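Local structure of pyrrolysyl-tRNA synthetase (Desulfitobacterium hafniense, 3DSQ) at residues E24-G29 and E265-V270; V90-P95 and I150-I155; T182-R187 and F247-G252; E186-L191 and G233-H238. The protein probably attaches pyrrolysine to its cognate tRNA in an ATP-dependent reaction, as a homodimeric aminoacyl-tRNA synthetase of class II. All coordinates share one frame; numbering follows the deposited sequence.

Contact 1: E24-G29 and E265-V270; sequences ELNASG and EGTQHV
Asn26 and Gln268 make the tight part of this contact. The amide oxygen OD1 of Asn26 takes the backbone N-H of Gln268 at 2.8 Å, and the bond is nearly straight at 170°. The donor is tilted 27° from the carbonyl plane. The amide group also lies alongside Thr267, with Asn26 OD1 3.2 Å from Thr267 CB. Asn26 has positive phi and is the C-prime residue of a Schellman motif, so one residue both ends its helix and reaches the other loop. With alanine in place of Asn26, the N-H of Gln268 would probably lose its acceptor, and the Schellman turn its tie to the 265-270 loop. Toward solvent the grip is looser. A water bridges Asn26 OD1 and His269 N, 2.8 Å from the latter. Gln268 bends at chi2 (-65°) and brings NE2 to Ala27 O, but this bond is weak at 3.3 Å. His269 meets Glu24 only obliquely, with CD2 3.8 Å from Glu24 CA. The contact joins two surface loops. One links helices 16-24 and 29-32, and Ala27 there packs on helix 39-68. The other follows helix 257-265, against which Thr267 and Val270 rest.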
loop_
_atom_site.group_PDB
_atom_site.type_symbol
_atom_site.label_atom_id
_atom_site.label_comp_id
_atom_site.label_asym_id
_atom_site.label_seq_id
_atom_site.Cartn_x
_atom_site.Cartn_y
_atom_site.Cartn_z
ATOM N N GLU B 24 19.530 12.108 9.840
ATOM C CA GLU B 24 18.483 11.149 10.192
ATOM C C GLU B 24 17.587 11.727 11.284
ATOM O O GLU B 24 16.404 11.375 11.386
ATOM C CB GLU B 24 19.068 9.859 10.751
ATOM C CG GLU B 24 20.139 9.186 9.924
ATOM C CD GLU B 24 20.584 7.890 10.571
ATOM O OE1 GLU B 24 20.752 7.870 11.809
ATOM O OE2 GLU B 24 20.769 6.897 9.844
ATOM N N LEU B 25 18.182 12.564 12.127
ATOM C CA LEU B 25 17.469 13.199 13.226
ATOM C C LEU B 25 16.850 14.517 12.781
ATOM O O LEU B 25 16.370 15.298 13.603
ATOM C CB LEU B 25 18.424 13.442 14.397
ATOM C CG LEU B 25 19.051 12.172 14.964
ATOM C CD1 LEU B 25 20.056 12.489 16.074
ATOM C CD2 LEU B 25 17.939 11.289 15.474
ATOM N N ASN B 26 16.868 14.760 11.475
ATOM C CA ASN B 26 16.306 15.975 10.903
ATOM C C ASN B 26 16.866 17.283 11.452
ATOM O O ASN B 26 16.114 18.207 11.781
ATOM C CB ASN B 26 14.774 15.968 11.036
ATOM C CG ASN B 26 14.120 14.936 10.130
ATOM O OD1 ASN B 26 14.492 14.796 8.960
ATOM N ND2 ASN B 26 13.142 14.213 10.659
ATOM N N ALA B 27 18.191 17.368 11.536
ATOM C CA ALA B 27 18.835 18.581 12.008
ATOM C C ALA B 27 18.621 19.647 10.934
ATOM O O ALA B 27 18.248 19.334 9.802
ATOM C CB ALA B 27 20.323 18.338 12.219
ATOM N N SER B 28 18.856 20.905 11.282
ATOM C CA SER B 28 18.673 21.977 10.321
ATOM C C SER B 28 19.887 22.097 9.421
ATOM O O SER B 28 20.968 21.613 9.756
ATOM C CB SER B 28 18.441 23.314 11.039
ATOM O OG SER B 28 19.544 23.651 11.857
ATOM N N GLY B 29 19.692 22.736 8.270
ATOM C CA GLY B 29 20.784 22.946 7.344
ATOM C C GLY B 29 21.860 23.777 8.017
ATOM O O GLY B 29 23.047 23.622 7.715
ATOM N N GLU B 265 7.036 19.110 5.417
ATOM C CA GLU B 265 7.601 19.050 6.755
ATOM C C GLU B 265 9.017 19.582 6.882
ATOM O O GLU B 265 9.482 19.859 7.984
ATOM C CB GLU B 265 7.533 17.609 7.265
ATOM C CG GLU B 265 6.103 17.123 7.409
ATOM C CD GLU B 265 5.315 17.989 8.377
ATOM O OE1 GLU B 265 4.132 18.283 8.103
ATOM O OE2 GLU B 265 5.883 18.374 9.417
ATOM N N GLY B 266 9.700 19.729 5.757
ATOM C CA GLY B 266 11.061 20.225 5.804
ATOM C C GLY B 266 12.013 19.271 6.508
ATOM O O GLY B 266 12.861 19.708 7.273
ATOM N N THR B 267 11.875 17.970 6.260
ATOM C CA THR B 267 12.755 16.992 6.881
ATOM C C THR B 267 13.980 16.772 5.997
ATOM O O THR B 267 14.013 17.237 4.866
ATOM C CB THR B 267 12.029 15.661 7.128
ATOM O OG1 THR B 267 11.353 15.251 5.936
ATOM C CG2 THR B 267 11.018 15.812 8.265
ATOM N N GLN B 268 14.985 16.062 6.503
ATOM C CA GLN B 268 16.217 15.851 5.739
ATOM C C GLN B 268 16.255 14.653 4.798
ATOM O O GLN B 268 16.666 14.784 3.648
ATOM C CB GLN B 268 17.413 15.777 6.687
ATOM C CG GLN B 268 17.801 17.104 7.307
ATOM C CD GLN B 268 18.291 18.099 6.275
ATOM O OE1 GLN B 268 18.949 17.733 5.298
ATOM N NE2 GLN B 268 17.992 19.370 6.497
ATOM N N HIS B 269 15.851 13.488 5.288
ATOM C CA HIS B 269 15.848 12.288 4.460
ATOM C C HIS B 269 14.444 11.978 3.952
ATOM O O HIS B 269 13.467 12.039 4.708
ATOM C CB HIS B 269 16.366 11.080 5.250
ATOM C CG HIS B 269 17.852 11.061 5.444
ATOM N ND1 HIS B 269 18.740 11.459 4.467
ATOM C CD2 HIS B 269 18.607 10.604 6.473
ATOM C CE1 HIS B 269 19.975 11.246 4.884
ATOM N NE2 HIS B 269 19.922 10.726 6.097
ATOM N N VAL B 270 14.334 11.636 2.673
ATOM C CA VAL B 270 13.025 11.312 2.121
ATOM C C VAL B 270 12.559 9.989 2.746
ATOM O O VAL B 270 11.366 9.662 2.732
ATOM C CB VAL B 270 13.077 11.188 0.574
ATOM C CG1 VAL B 270 13.836 9.926 0.170
ATOM C CG2 VAL B 270 11.656 11.196 -0.001
HETATM O O HOH W 1 15.481 12.707 7.912
HETATM O O HOH W 2 15.300 19.321 8.986
#

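Contact 2: V90-P95 and I150-I155; sequences VQVVTP and IRIFEI
Gln91 lies over one face of the Phe153 ring, where two parallel strands of the class II synthetase sheet meet; strand 90-91 is outermost in this chain's sheet. Gln91 CG sits 3.9 Å from the Phe153 ring centroid, a CH-pi contact. Its amide plane is only 20° from the ring plane. The extended chain of Gln91, with CG trans to the backbone N (chi1 -171°), carries the amide across the ring. Its OE1 then reaches His85 of helix 72-85. Val90 and Ile152 point the same way, side by side, from the other face of the sheet. Their packing is tight, with Val90 CB 3.4 Å from Ile152 CD1. Three backbone bonds hold the strands in register: Val90 N to Arg151 O, Phe153 N to Val90 O, and Val92 N to Phe153 O. A water bridges Gln91 NE2, Val92 O and Ile155 N. The second subunit meets this side, bonding to the backbone of Gln91 and, through its Arg275, to Thr94 O. Glu154 forms a salt bridge with Arg128. Its carboxylate grips Thr94 twice: OE1 takes Thr94 N at 2.9 Å from above the carboxylate plane, and OE2 takes Thr94 OG1 at 2.7 Å through its syn lone pair.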
loop_
_atom_site.group_PDB
_atom_site.type_symbol
_atom_site.label_atom_id
_atom_site.label_comp_id
_atom_site.label_asym_id
_atom_site.label_seq_id
_atom_site.Cartn_x
_atom_site.Cartn_y
_atom_site.Cartn_z
ATOM N N VAL B 90 -13.116 8.457 -8.732
ATOM C CA VAL B 90 -13.275 7.074 -8.302
ATOM C C VAL B 90 -11.902 6.469 -8.042
ATOM O O VAL B 90 -11.070 6.409 -8.942
ATOM C CB VAL B 90 -13.968 6.235 -9.380
ATOM C CG1 VAL B 90 -13.908 4.751 -8.998
ATOM C CG2 VAL B 90 -15.420 6.707 -9.550
ATOM N N GLN B 91 -11.679 6.016 -6.814
ATOM C CA GLN B 91 -10.396 5.427 -6.451
ATOM C C GLN B 91 -10.329 3.953 -6.853
ATOM O O GLN B 91 -11.294 3.216 -6.679
ATOM C CB GLN B 91 -10.168 5.567 -4.942
ATOM C CG GLN B 91 -8.771 5.187 -4.502
ATOM C CD GLN B 91 -8.528 5.462 -3.038
ATOM O OE1 GLN B 91 -9.466 5.775 -2.276
ATOM N NE2 GLN B 91 -7.264 5.344 -2.622
ATOM N N VAL B 92 -9.196 3.539 -7.418
ATOM C CA VAL B 92 -9.011 2.138 -7.809
ATOM C C VAL B 92 -7.725 1.585 -7.205
ATOM O O VAL B 92 -6.831 2.334 -6.831
ATOM C CB VAL B 92 -8.932 1.967 -9.348
ATOM C CG1 VAL B 92 -10.190 2.494 -9.990
ATOM C CG2 VAL B 92 -7.683 2.685 -9.901
ATOM N N VAL B 93 -7.651 0.265 -7.095
ATOM C CA VAL B 93 -6.472 -0.398 -6.565
ATOM C C VAL B 93 -6.138 -1.568 -7.506
ATOM O O VAL B 93 -6.885 -2.553 -7.624
ATOM C CB VAL B 93 -6.700 -0.872 -5.103
ATOM C CG1 VAL B 93 -7.850 -1.859 -5.016
ATOM C CG2 VAL B 93 -5.422 -1.468 -4.566
ATOM N N THR B 94 -4.990 -1.447 -8.156
ATOM C CA THR B 94 -4.544 -2.408 -9.159
ATOM C C THR B 94 -3.249 -3.171 -8.835
ATOM O O THR B 94 -2.515 -2.831 -7.899
ATOM C CB THR B 94 -4.390 -1.676 -10.526
ATOM O OG1 THR B 94 -3.367 -0.685 -10.429
ATOM C CG2 THR B 94 -5.694 -0.972 -10.919
ATOM N N PRO B 95 -2.943 -4.217 -9.621
ATOM C CA PRO B 95 -1.733 -5.020 -9.396
ATOM C C PRO B 95 -0.436 -4.222 -9.323
ATOM O O PRO B 95 -0.224 -3.272 -10.077
ATOM C CB PRO B 95 -1.718 -5.979 -10.590
ATOM C CG PRO B 95 -3.153 -6.104 -10.969
ATOM C CD PRO B 95 -3.656 -4.678 -10.825
ATOM N N ILE B 150 -14.499 10.625 -17.377
ATOM C CA ILE B 150 -14.293 9.589 -16.372
ATOM C C ILE B 150 -13.135 9.984 -15.450
ATOM O O ILE B 150 -11.998 10.132 -15.897
ATOM C CB ILE B 150 -13.979 8.228 -17.043
ATOM C CG1 ILE B 150 -15.244 7.676 -17.714
ATOM C CG2 ILE B 150 -13.439 7.244 -16.010
ATOM C CD1 ILE B 150 -15.005 6.444 -18.574
ATOM N N ARG B 151 -13.434 10.151 -14.165
ATOM C CA ARG B 151 -12.429 10.548 -13.185
ATOM C C ARG B 151 -11.969 9.361 -12.351
ATOM O O ARG B 151 -12.750 8.766 -11.610
ATOM C CB ARG B 151 -12.989 11.649 -12.277
ATOM C CG ARG B 151 -13.196 12.949 -13.013
ATOM C CD ARG B 151 -13.557 14.103 -12.092
ATOM N NE ARG B 151 -13.307 15.372 -12.774
ATOM C CZ ARG B 151 -13.568 16.571 -12.267
ATOM N NH1 ARG B 151 -14.098 16.691 -11.054
ATOM N NH2 ARG B 151 -13.291 17.654 -12.980
ATOM N N ILE B 152 -10.686 9.037 -12.474
ATOM C CA ILE B 152 -10.102 7.907 -11.764
ATOM C C ILE B 152 -8.736 8.230 -11.144
ATOM O O ILE B 152 -7.969 9.015 -11.692
ATOM C CB ILE B 152 -9.943 6.723 -12.743
ATOM C CG1 ILE B 152 -11.321 6.188 -13.128
ATOM C CG2 ILE B 152 -9.064 5.648 -12.146
ATOM C CD1 ILE B 152 -12.026 5.448 -12.039
ATOM N N PHE B 153 -8.435 7.630 -9.997
ATOM C CA PHE B 153 -7.137 7.843 -9.368
ATOM C C PHE B 153 -6.744 6.647 -8.528
ATOM O O PHE B 153 -7.591 5.843 -8.155
ATOM C CB PHE B 153 -7.124 9.099 -8.484
ATOM C CG PHE B 153 -7.786 8.919 -7.145
ATOM C CD1 PHE B 153 -9.166 8.977 -7.021
ATOM C CD2 PHE B 153 -7.014 8.732 -5.996
ATOM C CE1 PHE B 153 -9.774 8.858 -5.772
ATOM C CE2 PHE B 153 -7.608 8.611 -4.743
ATOM C CZ PHE B 153 -8.991 8.675 -4.629
ATOM N N GLU B 154 -5.444 6.525 -8.270
ATOM C CA GLU B 154 -4.913 5.455 -7.434
ATOM C C GLU B 154 -3.745 5.999 -6.624
ATOM O O GLU B 154 -2.985 6.846 -7.083
ATOM C CB GLU B 154 -4.451 4.235 -8.269
ATOM C CG GLU B 154 -3.914 3.067 -7.389
ATOM C CD GLU B 154 -3.659 1.752 -8.150
ATOM O OE1 GLU B 154 -3.282 0.747 -7.498
ATOM O OE2 GLU B 154 -3.838 1.716 -9.385
ATOM N N ILE B 155 -3.634 5.523 -5.396
ATOM C CA ILE B 155 -2.558 5.911 -4.498
ATOM C C ILE B 155 -1.906 4.570 -4.198
ATOM O O ILE B 155 -2.557 3.684 -3.665
ATOM C CB ILE B 155 -3.093 6.482 -3.172
ATOM C CG1 ILE B 155 -3.858 7.791 -3.423
ATOM C CG2 ILE B 155 -1.929 6.701 -2.211
ATOM C CD1 ILE B 155 -4.402 8.451 -2.143
HETATM O O HOH W 3 -5.873 3.596 -4.464
#

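Contact 3: T182-R187 and F247-G252; sequences TPLEER and FDPWVG
Leu184 O is gripped by two donors of Arg187, the backbone N and the side-chain NE, each at 3.1 Å from that oxygen. Leu184 in turn lays its CD2 over the centre of one face of the Arg187 guanidinium, 3.4 Å above the plane. The bend of the arginine at chi3 (-62°) folds its end back to this oxygen, and NH1 goes on to Gly236 O. The same Leu184 methyl faces the other segment, where CD2 touches Pro249 CG at 3.7 Å. The two side chains cross at about a right angle. Pro249 is wedged between this leucine and the backbone of Thr182, with its CB 3.0 Å from Thr182 O. The backbone bond from Thr182 N to Pro249 O is weak, at 3.4 Å. Val251 splits its two methyls between partners. Val251 CG1 lies 3.8 Å from Arg187 CB, and Val251 CG2 meets Thr182 OG1 at 3.7 Å. That hydroxyl is bonded to Glu179, on strand 171-180. The turn 182-187 folds over the start of strand 250-256 and leads into helix 187-201. This is a strand-to-helix connection of the class II synthetase fold, its turn packed against the neighbouring antiparallel strand in the middle of the sheet.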
loop_
_atom_site.group_PDB
_atom_site.type_symbol
_atom_site.label_atom_id
_atom_site.label_comp_id
_atom_site.label_asym_id
_atom_site.label_seq_id
_atom_site.Cartn_x
_atom_site.Cartn_y
_atom_site.Cartn_z
ATOM N N THR B 182 -11.651 14.973 -20.967
ATOM C CA THR B 182 -11.538 16.396 -20.674
ATOM C C THR B 182 -11.641 17.193 -21.975
ATOM O O THR B 182 -11.032 16.824 -22.977
ATOM C CB THR B 182 -10.171 16.717 -20.021
ATOM O OG1 THR B 182 -9.965 15.858 -18.895
ATOM C CG2 THR B 182 -10.124 18.167 -19.560
ATOM N N PRO B 183 -12.425 18.285 -21.981
ATOM C CA PRO B 183 -12.556 19.099 -23.200
ATOM C C PRO B 183 -11.178 19.692 -23.481
ATOM O O PRO B 183 -10.579 20.286 -22.587
ATOM C CB PRO B 183 -13.557 20.184 -22.791
ATOM C CG PRO B 183 -14.329 19.558 -21.656
ATOM C CD PRO B 183 -13.260 18.826 -20.894
ATOM N N LEU B 184 -10.669 19.526 -24.702
ATOM C CA LEU B 184 -9.346 20.052 -25.054
ATOM C C LEU B 184 -9.037 21.423 -24.457
ATOM O O LEU B 184 -8.018 21.609 -23.784
ATOM C CB LEU B 184 -9.187 20.143 -26.572
ATOM C CG LEU B 184 -9.031 18.850 -27.380
ATOM C CD1 LEU B 184 -8.971 19.194 -28.863
ATOM C CD2 LEU B 184 -7.780 18.114 -26.953
ATOM N N GLU B 185 -9.927 22.376 -24.705
ATOM C CA GLU B 185 -9.759 23.746 -24.233
ATOM C C GLU B 185 -9.703 23.902 -22.721
ATOM O O GLU B 185 -9.322 24.961 -22.226
ATOM C CB GLU B 185 -10.880 24.622 -24.784
ATOM C CG GLU B 185 -12.235 24.325 -24.186
ATOM C CD GLU B 185 -13.290 24.082 -25.243
ATOM O OE1 GLU B 185 -13.488 24.972 -26.104
ATOM O OE2 GLU B 185 -13.920 23.003 -25.212
ATOM N N GLU B 186 -10.077 22.859 -21.982
ATOM C CA GLU B 186 -10.051 22.937 -20.522
ATOM C C GLU B 186 -8.953 22.099 -19.868
ATOM O O GLU B 186 -8.819 22.099 -18.646
ATOM C CB GLU B 186 -11.412 22.532 -19.949
ATOM C CG GLU B 186 -12.566 23.372 -20.477
ATOM C CD GLU B 186 -13.904 22.993 -19.871
ATOM O OE1 GLU B 186 -14.936 23.460 -20.399
ATOM O OE2 GLU B 186 -13.931 22.239 -18.871
ATOM N N ARG B 187 -8.161 21.401 -20.673
ATOM C CA ARG B 187 -7.095 20.553 -20.143
ATOM C C ARG B 187 -6.168 21.258 -19.157
ATOM O O ARG B 187 -6.002 20.804 -18.022
ATOM C CB ARG B 187 -6.281 19.958 -21.289
ATOM C CG ARG B 187 -7.059 18.946 -22.117
ATOM C CD ARG B 187 -6.221 18.402 -23.260
ATOM N NE ARG B 187 -5.828 19.460 -24.185
ATOM C CZ ARG B 187 -5.037 19.279 -25.236
ATOM N NH1 ARG B 187 -4.549 18.074 -25.506
ATOM N NH2 ARG B 187 -4.729 20.304 -26.017
ATOM N N PHE B 247 -8.529 7.390 -27.419
ATOM C CA PHE B 247 -8.703 8.455 -28.397
ATOM C C PHE B 247 -9.548 9.628 -27.923
ATOM O O PHE B 247 -10.150 10.345 -28.723
ATOM C CB PHE B 247 -9.248 7.896 -29.714
ATOM C CG PHE B 247 -8.173 7.386 -30.635
ATOM C CD1 PHE B 247 -7.034 8.153 -30.885
ATOM C CD2 PHE B 247 -8.296 6.151 -31.264
ATOM C CE1 PHE B 247 -6.030 7.700 -31.750
ATOM C CE2 PHE B 247 -7.293 5.685 -32.137
ATOM C CZ PHE B 247 -6.159 6.463 -32.377
ATOM N N ASP B 248 -9.584 9.818 -26.611
ATOM C CA ASP B 248 -10.304 10.931 -26.015
ATOM C C ASP B 248 -9.258 11.792 -25.323
ATOM O O ASP B 248 -8.205 11.294 -24.911
ATOM C CB ASP B 248 -11.322 10.445 -24.980
ATOM C CG ASP B 248 -12.442 9.632 -25.597
ATOM O OD1 ASP B 248 -13.059 10.112 -26.565
ATOM O OD2 ASP B 248 -12.715 8.520 -25.107
ATOM N N PRO B 249 -9.511 13.106 -25.223
ATOM C CA PRO B 249 -8.548 13.982 -24.558
ATOM C C PRO B 249 -8.530 13.571 -23.092
ATOM O O PRO B 249 -9.496 12.985 -22.609
ATOM C CB PRO B 249 -9.155 15.368 -24.747
ATOM C CG PRO B 249 -9.900 15.235 -26.031
ATOM C CD PRO B 249 -10.567 13.890 -25.883
ATOM N N TRP B 250 -7.444 13.864 -22.386
ATOM C CA TRP B 250 -7.363 13.515 -20.969
ATOM C C TRP B 250 -6.265 14.282 -20.261
ATOM O O TRP B 250 -5.412 14.896 -20.893
ATOM C CB TRP B 250 -7.101 12.011 -20.783
ATOM C CG TRP B 250 -5.821 11.523 -21.443
ATOM C CD1 TRP B 250 -5.708 10.910 -22.658
ATOM C CD2 TRP B 250 -4.489 11.623 -20.922
ATOM N NE1 TRP B 250 -4.391 10.617 -22.926
ATOM C CE2 TRP B 250 -3.621 11.047 -21.879
ATOM C CE3 TRP B 250 -3.942 12.143 -19.739
ATOM C CZ2 TRP B 250 -2.233 10.976 -21.692
ATOM C CZ3 TRP B 250 -2.558 12.071 -19.552
ATOM C CH2 TRP B 250 -1.723 11.490 -20.530
ATOM N N VAL B 251 -6.301 14.244 -18.936
ATOM C CA VAL B 251 -5.283 14.890 -18.128
ATOM C C VAL B 251 -4.970 13.960 -16.978
ATOM O O VAL B 251 -5.834 13.228 -16.504
ATOM C CB VAL B 251 -5.743 16.256 -17.566
ATOM C CG1 VAL B 251 -5.943 17.246 -18.715
ATOM C CG2 VAL B 251 -7.016 16.089 -16.748
ATOM N N GLY B 252 -3.718 13.980 -16.546
ATOM C CA GLY B 252 -3.306 13.141 -15.444
ATOM C C GLY B 252 -2.191 13.839 -14.702
ATOM O O GLY B 252 -1.316 14.458 -15.310
#

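Contact 4: E186-L191 and G233-H238; sequences ERHQRL and GAMGPH
Met235 reaches from the strand between Arg187 and His188 of the helix. Its sulfur lies over one face of the Arg187 guanidinium, 3.5 Å above the plane and over its centre. Its CE methyl lies over one face of the His188 ring, 3.5 Å from the centroid, as a CH-pi contact. Met235 SD is 4.4 Å from the His188 ring centroid, over the same face. Met235 runs straight out from the strand, with chi1 and chi2 both trans, and turns only at chi3 (-78°). That last turn carries CE to the histidine. Met235 CE also touches Leu191 CD1 at 3.9 Å. Arg187 NH1 bonds to Gly236 O at 2.9 Å. The oxygen is near the guanidinium plane, but the donor stands well above the carbonyl plane. A leucine in place of Arg187 would probably leave Gly236 O without this donor and Met235 SD without the flat group it lies against.

Further out, Leu191 packs near Gly233, where a side-chain carbon would sit tight against Leu191 CD2. At the start of the helix, Arg190 NH1 forms a salt bridge with Glu186 OE2 at 2.9 Å, and Arg190 NE pairs with Glu179. Val251 of the neighbouring strand packs on Leu191. Helix 187-191 runs roughly antiparallel to strand 233-236, their axes 9.7 Å apart. This is alpha/beta layer packing, a helix laid on the antiparallel sheet of the class II synthetase fold.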
loop_
_atom_site.group_PDB
_atom_site.type_symbol
_atom_site.label_atom_id
_atom_site.label_comp_id
_atom_site.label_asym_id
_atom_site.label_seq_id
_atom_site.Cartn_x
_atom_site.Cartn_y
_atom_site.Cartn_z
ATOM N N GLU B 186 -10.077 22.859 -21.982
ATOM C CA GLU B 186 -10.051 22.937 -20.522
ATOM C C GLU B 186 -8.953 22.099 -19.868
ATOM O O GLU B 186 -8.819 22.099 -18.646
ATOM C CB GLU B 186 -11.412 22.532 -19.949
ATOM C CG GLU B 186 -12.566 23.372 -20.477
ATOM C CD GLU B 186 -13.904 22.993 -19.871
ATOM O OE1 GLU B 186 -14.936 23.460 -20.399
ATOM O OE2 GLU B 186 -13.931 22.239 -18.871
ATOM N N ARG B 187 -8.161 21.401 -20.673
ATOM C CA ARG B 187 -7.095 20.553 -20.143
ATOM C C ARG B 187 -6.168 21.258 -19.157
ATOM O O ARG B 187 -6.002 20.804 -18.022
ATOM C CB ARG B 187 -6.281 19.958 -21.289
ATOM C CG ARG B 187 -7.059 18.946 -22.117
ATOM C CD ARG B 187 -6.221 18.402 -23.260
ATOM N NE ARG B 187 -5.828 19.460 -24.185
ATOM C CZ ARG B 187 -5.037 19.279 -25.236
ATOM N NH1 ARG B 187 -4.549 18.074 -25.506
ATOM N NH2 ARG B 187 -4.729 20.304 -26.017
ATOM N N HIS B 188 -5.570 22.366 -19.585
ATOM C CA HIS B 188 -4.661 23.123 -18.729
ATOM C C HIS B 188 -5.304 23.562 -17.408
ATOM O O HIS B 188 -4.634 23.601 -16.374
ATOM C CB HIS B 188 -4.125 24.338 -19.490
ATOM C CG HIS B 188 -3.205 23.982 -20.618
ATOM N ND1 HIS B 188 -1.898 23.591 -20.419
ATOM C CD2 HIS B 188 -3.411 23.933 -21.956
ATOM C CE1 HIS B 188 -1.339 23.317 -21.585
ATOM N NE2 HIS B 188 -2.235 23.516 -22.533
ATOM N N GLN B 189 -6.596 23.878 -17.436
ATOM C CA GLN B 189 -7.297 24.295 -16.221
ATOM C C GLN B 189 -7.617 23.102 -15.313
ATOM O O GLN B 189 -7.666 23.243 -14.094
ATOM C CB GLN B 189 -8.584 25.053 -16.575
ATOM C CG GLN B 189 -9.514 25.326 -15.380
ATOM C CD GLN B 189 -8.882 26.198 -14.295
ATOM O OE1 GLN B 189 -8.691 27.403 -14.475
ATOM N NE2 GLN B 189 -8.553 25.585 -13.163
ATOM N N ARG B 190 -7.846 21.930 -15.899
ATOM C CA ARG B 190 -8.121 20.742 -15.095
ATOM C C ARG B 190 -6.878 20.386 -14.300
ATOM O O ARG B 190 -6.948 20.136 -13.099
ATOM C CB ARG B 190 -8.500 19.555 -15.973
ATOM C CG ARG B 190 -9.969 19.454 -16.288
ATOM C CD ARG B 190 -10.822 19.328 -15.034
ATOM N NE ARG B 190 -12.158 18.853 -15.385
ATOM C CZ ARG B 190 -12.957 19.446 -16.268
ATOM N NH1 ARG B 190 -12.559 20.548 -16.884
ATOM N NH2 ARG B 190 -14.143 18.921 -16.555
ATOM N N LEU B 191 -5.738 20.348 -14.981
ATOM C CA LEU B 191 -4.482 20.045 -14.317
ATOM C C LEU B 191 -4.313 20.995 -13.134
ATOM O O LEU B 191 -3.886 20.581 -12.057
ATOM C CB LEU B 191 -3.312 20.177 -15.298
ATOM C CG LEU B 191 -3.219 19.002 -16.288
ATOM C CD1 LEU B 191 -2.018 19.174 -17.202
ATOM C CD2 LEU B 191 -3.104 17.684 -15.513
ATOM N N GLY B 233 2.341 16.483 -14.431
ATOM C CA GLY B 233 1.102 16.152 -15.111
ATOM C C GLY B 233 1.318 16.017 -16.605
ATOM O O GLY B 233 2.196 16.668 -17.164
ATOM N N ALA B 234 0.533 15.161 -17.249
ATOM C CA ALA B 234 0.646 14.953 -18.688
ATOM C C ALA B 234 -0.701 15.266 -19.333
ATOM O O ALA B 234 -1.681 15.531 -18.637
ATOM C CB ALA B 234 1.081 13.514 -18.991
ATOM N N MET B 235 -0.757 15.197 -20.658
ATOM C CA MET B 235 -1.965 15.558 -21.383
ATOM C C MET B 235 -2.208 14.724 -22.645
ATOM O O MET B 235 -1.271 14.368 -23.354
ATOM C CB MET B 235 -1.829 17.033 -21.756
ATOM C CG MET B 235 -3.045 17.736 -22.286
ATOM S SD MET B 235 -2.593 19.459 -22.630
ATOM C CE MET B 235 -2.603 20.150 -20.970
ATOM N N GLY B 236 -3.473 14.425 -22.919
ATOM C CA GLY B 236 -3.827 13.676 -24.112
ATOM C C GLY B 236 -4.700 14.527 -25.028
ATOM O O GLY B 236 -5.337 15.472 -24.559
ATOM N N PRO B 237 -4.773 14.220 -26.335
ATOM C CA PRO B 237 -4.100 13.127 -27.045
ATOM C C PRO B 237 -2.589 13.143 -26.875
ATOM O O PRO B 237 -1.940 14.176 -27.032
ATOM C CB PRO B 237 -4.520 13.347 -28.495
ATOM C CG PRO B 237 -5.880 13.981 -28.352
ATOM C CD PRO B 237 -5.631 14.983 -27.258
ATOM N N HIS B 238 -2.048 11.974 -26.555
ATOM C CA HIS B 238 -0.618 11.786 -26.335
ATOM C C HIS B 238 -0.093 10.767 -27.348
ATOM O O HIS B 238 -0.867 10.041 -27.958
ATOM C CB HIS B 238 -0.406 11.278 -24.899
ATOM C CG HIS B 238 1.030 11.138 -24.499
ATOM N ND1 HIS B 238 1.873 10.199 -25.057
ATOM C CD2 HIS B 238 1.770 11.812 -23.587
ATOM C CE1 HIS B 238 3.070 10.302 -24.506
ATOM N NE2 HIS B 238 3.034 11.272 -23.610
#

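In the fold
Contact 1 stands apart at the surface, its centre 32 Å or more from the other centres. It joins two loops through an asparagine, a glutamine and waters. Contacts 2, 3 and 4 all reach the large mixed sheet. Contact 2 is the buried one, a parallel strand pair at the sheet's edge within this chain, with backbone bonds and a carboxylate clasp. Contacts 3 and 4 are partly buried and share Glu186 and Arg187. Their strands, 250-256 and 228-236, are neighbours, and helix 187-201 with its lead-in turn packs on them. Across each, side-chain packing rather than backbone pairing does most of the work. Arg151 of contact 2 approaches Arg190 of contact 4, and Glu179 pairs with both.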